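Long-range contacts in DUF6836 domain-containing protein (Clostridium leptum, PDB 4PW1), which is of unknown function but folds as a nine-stranded antiparallel beta sheet surrounded by alpha-helices: residues Y29-Y34 and F82-A87; Q115-A120 and I237-E242. All blocks are in the same frame, centred on the assembly; numbering follows the deposited sequence.

Both contacts bear on the same nine-stranded antiparallel sheet, at different strands. Interaction 1 sets the loop between strands 24-28 and 39-40 against strand 80-89; interaction 2 sets the loop between strand 106-114 and helix 122-141 against the end of strand 233-239. Their centres lie 20 Å apart and their nearest atoms about 7 Å, so they do not touch. Along the chain they come in series, interaction 1 closing before interaction 2 opens. The second spans 116 residues and joins parts of the two DUF6836 sequence ranges, whereas the first closes over 47 residues. Together they tie loops to strand 80-89 and to strand 233-239, with strands 95-103, 106-114 and 244-251 between them.

Interaction 1 (Y29-Y34 and F82-A87); sequences YPWNLY and FLKDMA
F82 has CG anti to its carbonyl carbon, and Y34 has CG anti to its backbone N (chi1 179°); these torsions bring the two rings together edge-to-face. The edge of Y34 comes over the F82 face, with CD1 of Y34 3.8 Å from CG of F82 and the planes at 81°. Y34 CB adds a CH-pi contact over the same ring, 4.3 Å from its centroid. W31 meets F82 differently: its six-membered ring is inclined at 51° to the F82 plane, and CD1 of F82 lies over one indole face, 3.5 Å from CZ3 of W31. At the F82 edge, CE1 is 3.7 Å from the P30 carbonyl O; the same oxygen accepts the backbone N-H of L33. K84 lays its aliphatic chain beside both loop aromatics, with CG 3.8 Å from W31 CZ3 and CD 3.5 Å from Y34 OH. Its chain bends at chi4, and NZ forms a salt bridge with D85 OD2, whose hydrogen bond is weak at 3.3 Å. Beyond the pair, Y109 packs edge-to-face with W31, and R74 gives a weak hydrogen bond to Y34 OH. W31, Y34 and F82 form an aromatic cluster packing a 3-10 turn against the antiparallel sheet.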
loop_
_atom_site.group_PDB
_atom_site.type_symbol
_atom_site.label_atom_id
_atom_site.label_comp_id
_atom_site.label_asym_id
_atom_site.label_seq_id
_atom_site.Cartn_x
_atom_site.Cartn_y
_atom_site.Cartn_z
ATOM N N TYR B 29 -7.786 -1.320 -4.446
ATOM C CA TYR B 29 -8.991 -0.651 -4.901
ATOM C C TYR B 29 -10.186 -1.570 -4.584
ATOM O O TYR B 29 -10.104 -2.784 -4.792
ATOM C CB TYR B 29 -8.896 -0.293 -6.392
ATOM C CG TYR B 29 -10.205 0.277 -6.931
ATOM C CD1 TYR B 29 -10.492 1.654 -6.838
ATOM C CD2 TYR B 29 -11.171 -0.581 -7.475
ATOM C CE1 TYR B 29 -11.682 2.172 -7.306
ATOM C CE2 TYR B 29 -12.370 -0.073 -7.947
ATOM C CZ TYR B 29 -12.621 1.282 -7.863
ATOM O OH TYR B 29 -13.826 1.733 -8.267
ATOM N N PRO B 30 -11.269 -1.014 -4.023
ATOM C CA PRO B 30 -11.556 0.375 -3.716
ATOM C C PRO B 30 -11.432 0.713 -2.218
ATOM O O PRO B 30 -11.973 1.727 -1.776
ATOM C CB PRO B 30 -13.029 0.506 -4.147
ATOM C CG PRO B 30 -13.614 -0.802 -3.716
ATOM C CD PRO B 30 -12.491 -1.829 -3.907
ATOM N N TRP B 31 -10.698 -0.095 -1.469
ATOM C CA TRP B 31 -10.535 0.134 -0.036
ATOM C C TRP B 31 -9.803 1.430 0.255
ATOM O O TRP B 31 -9.954 1.966 1.337
ATOM C CB TRP B 31 -9.910 -1.076 0.669
ATOM C CG TRP B 31 -10.829 -2.260 0.540
ATOM C CD1 TRP B 31 -10.779 -3.236 -0.394
ATOM C CD2 TRP B 31 -11.993 -2.508 1.312
ATOM N NE1 TRP B 31 -11.807 -4.122 -0.205
ATOM C CE2 TRP B 31 -12.571 -3.689 0.833
ATOM C CE3 TRP B 31 -12.606 -1.845 2.375
ATOM C CZ2 TRP B 31 -13.745 -4.204 1.355
ATOM C CZ3 TRP B 31 -13.746 -2.388 2.929
ATOM C CH2 TRP B 31 -14.297 -3.549 2.416
ATOM N N ASN B 32 -9.092 1.974 -0.715
ATOM C CA ASN B 32 -8.499 3.296 -0.558
ATOM C C ASN B 32 -9.574 4.379 -0.434
ATOM O O ASN B 32 -9.293 5.475 0.032
ATOM C CB ASN B 32 -7.571 3.632 -1.733
ATOM C CG ASN B 32 -8.279 3.454 -3.076
ATOM O OD1 ASN B 32 -8.892 2.410 -3.340
ATOM N ND2 ASN B 32 -8.217 4.459 -3.909
ATOM N N LEU B 33 -10.788 4.090 -0.876
ATOM C CA LEU B 33 -11.862 5.081 -0.835
ATOM C C LEU B 33 -12.763 4.890 0.362
ATOM O O LEU B 33 -13.662 5.670 0.565
ATOM C CB LEU B 33 -12.682 4.996 -2.114
ATOM C CG LEU B 33 -11.868 5.225 -3.394
ATOM C CD1 LEU B 33 -12.752 5.025 -4.608
ATOM C CD2 LEU B 33 -11.246 6.622 -3.440
ATOM N N TYR B 34 -12.514 3.848 1.160
ATOM C CA TYR B 34 -13.316 3.535 2.325
ATOM C C TYR B 34 -12.986 4.547 3.425
ATOM O O TYR B 34 -11.799 4.794 3.703
ATOM C CB TYR B 34 -12.974 2.135 2.796
ATOM C CG TYR B 34 -13.715 1.669 4.005
ATOM C CD1 TYR B 34 -14.986 1.100 3.883
ATOM C CD2 TYR B 34 -13.167 1.813 5.282
ATOM C CE1 TYR B 34 -15.678 0.700 4.989
ATOM C CE2 TYR B 34 -13.851 1.393 6.382
ATOM C CZ TYR B 34 -15.107 0.846 6.225
ATOM O OH TYR B 34 -15.823 0.442 7.327
ATOM N N PHE B 82 -19.553 -1.625 0.281
ATOM C CA PHE B 82 -18.525 -2.382 0.931
ATOM C C PHE B 82 -19.105 -3.388 1.899
ATOM O O PHE B 82 -19.935 -3.052 2.738
ATOM C CB PHE B 82 -17.633 -1.475 1.767
ATOM C CG PHE B 82 -16.859 -0.451 1.000
ATOM C CD1 PHE B 82 -15.599 -0.734 0.513
ATOM C CD2 PHE B 82 -17.363 0.839 0.824
ATOM C CE1 PHE B 82 -14.875 0.230 -0.138
ATOM C CE2 PHE B 82 -16.614 1.809 0.199
ATOM C CZ PHE B 82 -15.379 1.500 -0.298
ATOM N N LEU B 83 -18.569 -4.609 1.841
ATOM C CA LEU B 83 -18.741 -5.612 2.903
ATOM C C LEU B 83 -17.397 -5.852 3.526
ATOM O O LEU B 83 -16.502 -6.447 2.898
ATOM C CB LEU B 83 -19.245 -6.886 2.274
ATOM C CG LEU B 83 -19.494 -8.015 3.251
ATOM C CD1 LEU B 83 -20.709 -7.701 4.094
ATOM C CD2 LEU B 83 -19.706 -9.307 2.474
ATOM N N LYS B 84 -17.222 -5.359 4.738
ATOM C CA LYS B 84 -15.931 -5.357 5.405
ATOM C C LYS B 84 -15.869 -6.394 6.509
ATOM O O LYS B 84 -16.633 -6.351 7.454
ATOM C CB LYS B 84 -15.632 -4.005 6.023
ATOM C CG LYS B 84 -14.160 -3.833 6.457
ATOM C CD LYS B 84 -14.042 -2.546 7.264
ATOM C CE LYS B 84 -12.624 -2.045 7.376
ATOM N NZ LYS B 84 -11.786 -3.025 8.067
ATOM N N ASP B 85 -14.890 -7.293 6.396
ATOM C CA ASP B 85 -14.579 -8.278 7.424
ATOM C C ASP B 85 -15.805 -9.007 7.957
ATOM O O ASP B 85 -15.990 -9.129 9.155
ATOM C CB ASP B 85 -13.762 -7.632 8.550
ATOM C CG ASP B 85 -12.369 -7.240 8.112
ATOM O OD1 ASP B 85 -11.801 -7.846 7.165
ATOM O OD2 ASP B 85 -11.811 -6.303 8.755
HETATM N N MSE B 86 -16.614 -9.585 7.064
HETATM C CA MSE B 86 -17.654 -10.485 7.500
HETATM C C MSE B 86 -17.013 -11.787 7.984
HETATM O O MSE B 86 -16.260 -12.444 7.239
HETATM C CB MSE B 86 -18.670 -10.763 6.384
HETATM C CG MSE B 86 -19.736 -11.697 6.851
HETATM SE SE MSE B 86 -21.020 -12.012 5.404
HETATM C CE MSE B 86 -19.996 -12.951 4.087
ATOM N N ALA B 87 -17.337 -12.180 9.221
ATOM C CA ALA B 87 -16.741 -13.329 9.887
ATOM C C ALA B 87 -17.588 -14.544 9.647
ATOM O O ALA B 87 -18.773 -14.516 9.913
ATOM C CB ALA B 87 -16.594 -13.092 11.420
#

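Interaction 2 (Q115-A120 and I237-E242); sequences QDEREA and IYSPIE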
loop_
_atom_site.group_PDB
_atom_site.type_symbol
_atom_site.label_atom_id
_atom_site.label_comp_id
_atom_site.label_asym_id
_atom_site.label_seq_id
_atom_site.Cartn_x
_atom_site.Cartn_y
_atom_site.Cartn_z
ATOM N N GLN B 115 -8.434 -17.216 8.559
ATOM C CA GLN B 115 -7.780 -16.472 9.624
ATOM C C GLN B 115 -6.879 -17.323 10.455
ATOM O O GLN B 115 -6.094 -16.790 11.221
ATOM C CB GLN B 115 -8.832 -15.838 10.553
ATOM C CG GLN B 115 -9.739 -14.867 9.816
ATOM C CD GLN B 115 -8.905 -13.792 9.181
ATOM O OE1 GLN B 115 -8.743 -13.688 7.951
ATOM N NE2 GLN B 115 -8.293 -13.045 10.020
ATOM N N ASP B 116 -6.975 -18.633 10.329
ATOM C CA ASP B 116 -6.130 -19.504 11.125
ATOM C C ASP B 116 -5.100 -20.227 10.262
ATOM O O ASP B 116 -4.516 -21.187 10.707
ATOM C CB ASP B 116 -6.977 -20.498 11.909
ATOM C CG ASP B 116 -8.019 -19.808 12.761
ATOM O OD1 ASP B 116 -7.630 -18.976 13.619
ATOM O OD2 ASP B 116 -9.235 -20.076 12.581
ATOM N N GLU B 117 -4.827 -19.758 9.047
ATOM C CA GLU B 117 -3.892 -20.492 8.215
ATOM C C GLU B 117 -2.453 -20.302 8.721
ATOM O O GLU B 117 -2.099 -19.286 9.329
ATOM C CB GLU B 117 -4.031 -20.126 6.738
ATOM C CG GLU B 117 -3.529 -18.776 6.383
ATOM C CD GLU B 117 -3.560 -18.495 4.878
ATOM O OE1 GLU B 117 -4.065 -19.315 4.055
ATOM O OE2 GLU B 117 -3.066 -17.409 4.532
ATOM N N ARG B 118 -1.617 -21.287 8.518
ATOM C CA ARG B 118 -0.235 -21.103 8.977
ATOM C C ARG B 118 0.541 -20.144 8.069
ATOM O O ARG B 118 0.219 -19.937 6.890
ATOM C CB ARG B 118 0.515 -22.423 9.095
ATOM C CG ARG B 118 0.668 -23.136 7.805
ATOM C CD ARG B 118 1.420 -24.429 8.018
ATOM N NE ARG B 118 1.563 -25.037 6.715
ATOM C CZ ARG B 118 2.579 -24.846 5.905
ATOM N NH1 ARG B 118 3.616 -24.067 6.267
ATOM N NH2 ARG B 118 2.547 -25.430 4.718
ATOM N N GLU B 119 1.588 -19.593 8.644
ATOM C CA GLU B 119 2.456 -18.697 7.936
ATOM C C GLU B 119 3.367 -19.490 7.019
ATOM O O GLU B 119 4.045 -20.422 7.444
ATOM C CB GLU B 119 3.269 -17.908 8.958
ATOM C CG GLU B 119 4.157 -16.838 8.365
ATOM C CD GLU B 119 4.882 -16.058 9.446
ATOM O OE1 GLU B 119 4.195 -15.507 10.333
ATOM O OE2 GLU B 119 6.133 -16.008 9.413
ATOM N N ALA B 120 3.365 -19.154 5.742
ATOM C CA ALA B 120 4.274 -19.809 4.785
ATOM C C ALA B 120 5.707 -19.432 5.099
ATOM O O ALA B 120 5.967 -18.293 5.441
ATOM C CB ALA B 120 3.950 -19.345 3.379
ATOM N N ILE B 237 -5.073 -12.277 -5.621
ATOM C CA ILE B 237 -4.539 -12.582 -4.310
ATOM C C ILE B 237 -4.385 -14.076 -4.154
ATOM O O ILE B 237 -5.392 -14.813 -4.084
ATOM C CB ILE B 237 -5.487 -12.069 -3.194
ATOM C CG1 ILE B 237 -5.728 -10.576 -3.377
ATOM C CG2 ILE B 237 -4.941 -12.392 -1.814
ATOM C CD1 ILE B 237 -6.817 -10.056 -2.471
ATOM N N TYR B 238 -3.134 -14.520 -4.156
ATOM C CA TYR B 238 -2.800 -15.936 -4.132
ATOM C C TYR B 238 -2.382 -16.379 -2.745
ATOM O O TYR B 238 -1.520 -15.736 -2.123
ATOM C CB TYR B 238 -1.688 -16.213 -5.125
ATOM C CG TYR B 238 -1.343 -17.674 -5.326
ATOM C CD1 TYR B 238 -2.138 -18.493 -6.136
ATOM C CD2 TYR B 238 -0.183 -18.224 -4.784
ATOM C CE1 TYR B 238 -1.798 -19.801 -6.378
ATOM C CE2 TYR B 238 0.158 -19.549 -5.023
ATOM C CZ TYR B 238 -0.662 -20.331 -5.815
ATOM O OH TYR B 238 -0.334 -21.636 -6.082
ATOM N N SER B 239 -2.988 -17.471 -2.284
ATOM C CA SER B 239 -2.567 -18.138 -1.067
ATOM C C SER B 239 -1.540 -19.252 -1.383
ATOM O O SER B 239 -1.859 -20.214 -2.095
ATOM C CB SER B 239 -3.746 -18.757 -0.361
ATOM O OG SER B 239 -3.283 -19.662 0.609
ATOM N N PRO B 240 -0.303 -19.120 -0.874
ATOM C CA PRO B 240 0.682 -20.180 -1.053
ATOM C C PRO B 240 0.313 -21.431 -0.237
ATOM O O PRO B 240 0.680 -22.508 -0.608
ATOM C CB PRO B 240 1.995 -19.543 -0.547
ATOM C CG PRO B 240 1.532 -18.539 0.456
ATOM C CD PRO B 240 0.268 -17.978 -0.154
ATOM N N ILE B 241 -0.471 -21.292 0.824
ATOM C CA ILE B 241 -0.897 -22.446 1.589
ATOM C C ILE B 241 -1.963 -23.244 0.795
ATOM O O ILE B 241 -1.821 -24.459 0.621
ATOM C CB ILE B 241 -1.465 -22.013 2.947
ATOM C CG1 ILE B 241 -0.433 -21.152 3.718
ATOM C CG2 ILE B 241 -1.890 -23.226 3.740
ATOM C CD1 ILE B 241 0.930 -21.794 3.860
ATOM N N GLU B 242 -3.002 -22.562 0.310
ATOM C CA GLU B 242 -4.064 -23.216 -0.464
ATOM C C GLU B 242 -3.710 -23.474 -1.903
ATOM O O GLU B 242 -4.409 -24.210 -2.576
ATOM C CB GLU B 242 -5.370 -22.428 -0.405
ATOM C CG GLU B 242 -5.814 -22.141 1.028
ATOM C CD GLU B 242 -7.266 -21.639 1.145
ATOM O OE1 GLU B 242 -8.009 -21.650 0.129
ATOM O OE2 GLU B 242 -7.649 -21.182 2.239
HETATM O O HOH W 1 -5.807 -21.330 4.179
HETATM O O HOH W 2 -1.853 -17.716 2.373
#
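I241 and R118 cross with the isoleucine methyl CD1 centred over one face of the guanidinium, 4.0 Å from CZ of R118. The R118 chain is extended from CG to NE, which carries the flat group out to this methyl, and E124 holds its NH1 by a salt bridge. The I241 side chain also packs on the loop backbone, CG1 lying 3.5 Å from the carbonyl O of R118, an oxygen hydrogen-bonded to N220 ND2. A120 CB meets both P240 CG and I241 CD1, giving the loop a small apolar footing.

E117 runs obliquely past I241, its chain extended beyond CG, so that the carboxylate arrives near S239 and E242. Two waters link the carboxylate to the other segment. Water 1 donates to OE1 of E117 and OE2 of E242, each at 2.7 Å, and so bridges two carboxylate oxygens that stand 4.4 Å apart; it probably eases their repulsion. Water 2 donates to E117 OE2 and accepts from S239 OG, at 3.0 Å from the latter. N220 also bonds E117 OE2, and R244 pairs with E242 OE1. S239 OG further accepts from the backbone N of E242 at 2.9 Å, nearly straight at 173°. This i to i+3 bond defines an ST motif, placed where strand 233-239 ends and the chain passes toward strand 244-251.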